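Local coordinates for putative phage capsid protein (Corynebacterium diphtheriae NCTC 13129, PDB 2R9I) that is of unknown function but probably serves as a phage capsid protein, of which this chain is the N-terminal, largely helical part, at residues K44-I47 with S48-S52. Sequence-based numbering, arbitrary orientation.
Sequences KSII and SEIES
Ile46 and Ile50, one helical turn apart, meet where the beta-branch methyl of Ile46, CG2, lies 4.1 Å from the terminal methyl of Ile50, CD1. The two side chains cross obliquely. In Ile46, with CG1 beside the backbone N (chi1 -66°), CG2 is left anti to N and faces the next turn; the CD1 it meets also rests on the backbone of Ile47, 3.8 Å from Ile47 CA. On the neighbouring i to i+4 pair, Glu51 follows Ile47 out from the helix. Its extended chain runs along the flank of the isoleucine, and Ile47 CD1 lies against its stem, 4.0 Å from Glu51 CG and 3.6 Å from Glu51 CD.

Beneath the side chains, the backbone fixes this spacing. Ile50 N reaches Ile46 O at 3.0 Å and Glu51 N reaches Ile47 O at the same 3.0 Å, both nearly straight along the carbonyl direction. In the two bonds just before these, the donors sit off the carbonyl planes: Ser48 N lies above that of Lys44, and Glu49 N, 3.2 Å from Ser45 O, makes a second, weak bond to Ile46 O.

Farther out, Ile46 rests on Ala20, while Ile50, the buried member, packs against Arg13, Leu16 and Ala20 of helix 6-26. The Ile46 and Ile50 pair thus forms part of the apolar face by which helix 33-71 packs on helix 6-26, the two being joined by a short connection into an alpha-helical hairpin.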
loop_
_atom_site.group_PDB
_atom_site.type_symbol
_atom_site.label_atom_id
_atom_site.label_comp_id
_atom_site.label_asym_id
_atom_site.label_seq_id
_atom_site.Cartn_x
_atom_site.Cartn_y
_atom_site.Cartn_z
ATOM N N LYS A 44 11.385 -0.721 3.537
ATOM C CA LYS A 44 10.811 0.507 4.119
ATOM C C LYS A 44 10.174 1.416 3.042
ATOM O O LYS A 44 9.176 2.103 3.298
ATOM C CB LYS A 44 11.875 1.273 4.890
ATOM C CG LYS A 44 12.203 0.722 6.244
ATOM C CD LYS A 44 13.328 1.566 6.815
ATOM C CE LYS A 44 13.224 1.761 8.321
ATOM N NZ LYS A 44 13.867 0.623 9.030
ATOM N N SER A 45 10.743 1.376 1.836
ATOM C CA SER A 45 10.243 2.152 0.698
ATOM C C SER A 45 8.983 1.608 0.059
ATOM O O SER A 45 8.103 2.363 -0.331
ATOM C CB SER A 45 11.311 2.278 -0.371
ATOM O OG SER A 45 11.983 3.505 -0.151
ATOM N N ILE A 46 8.926 0.297 -0.090
ATOM C CA ILE A 46 7.732 -0.356 -0.567
ATOM C C ILE A 46 6.659 -0.159 0.474
ATOM O O ILE A 46 5.556 0.251 0.128
ATOM C CB ILE A 46 7.969 -1.833 -0.828
ATOM C CG1 ILE A 46 8.966 -1.993 -1.989
ATOM C CG2 ILE A 46 6.665 -2.518 -1.138
ATOM C CD1 ILE A 46 9.360 -3.464 -2.238
ATOM N N ILE A 47 6.967 -0.378 1.751
ATOM C CA ILE A 47 5.903 -0.165 2.751
ATOM C C ILE A 47 5.392 1.288 2.752
ATOM O O ILE A 47 4.203 1.549 2.923
ATOM C CB ILE A 47 6.190 -0.725 4.224
ATOM C CG1 ILE A 47 6.676 0.357 5.164
ATOM C CG2 ILE A 47 7.052 -2.022 4.255
ATOM C CD1 ILE A 47 5.522 1.132 5.761
ATOM N N SER A 48 6.286 2.234 2.535
ATOM C CA SER A 48 5.857 3.621 2.431
ATOM C C SER A 48 4.826 3.812 1.307
ATOM O O SER A 48 3.908 4.627 1.410
ATOM C CB SER A 48 7.068 4.501 2.180
ATOM O OG SER A 48 6.704 5.836 2.358
ATOM N N GLU A 49 4.976 3.040 0.240
ATOM C CA GLU A 49 4.036 3.111 -0.880
ATOM C C GLU A 49 2.708 2.412 -0.593
ATOM O O GLU A 49 1.662 2.899 -1.049
ATOM C CB GLU A 49 4.654 2.550 -2.171
ATOM C CG GLU A 49 5.713 3.422 -2.791
ATOM C CD GLU A 49 5.277 4.866 -3.065
ATOM O OE1 GLU A 49 4.043 5.168 -3.110
ATOM O OE2 GLU A 49 6.194 5.714 -3.240
ATOM N N ILE A 50 2.758 1.281 0.122
ATOM C CA ILE A 50 1.566 0.620 0.637
ATOM C C ILE A 50 0.736 1.600 1.467
ATOM O O ILE A 50 -0.458 1.757 1.207
ATOM C CB ILE A 50 1.880 -0.632 1.493
ATOM C CG1 ILE A 50 2.483 -1.746 0.642
ATOM C CG2 ILE A 50 0.623 -1.155 2.159
ATOM C CD1 ILE A 50 3.411 -2.685 1.407
ATOM N N GLU A 51 1.361 2.286 2.428
ATOM C CA GLU A 51 0.630 3.217 3.298
ATOM C C GLU A 51 -0.066 4.285 2.496
ATOM O O GLU A 51 -1.241 4.619 2.722
ATOM C CB GLU A 51 1.561 3.882 4.290
ATOM C CG GLU A 51 1.949 2.994 5.433
ATOM C CD GLU A 51 2.981 3.642 6.337
ATOM O OE1 GLU A 51 3.464 4.753 6.008
ATOM O OE2 GLU A 51 3.316 3.046 7.388
ATOM N N SER A 52 0.672 4.810 1.538
ATOM C CA SER A 52 0.185 5.856 0.677
ATOM C C SER A 52 -0.959 5.391 -0.282
ATOM O O SER A 52 -1.855 6.165 -0.641
ATOM C CB SER A 52 1.400 6.408 -0.041
ATOM O OG SER A 52 1.015 6.974 -1.254
#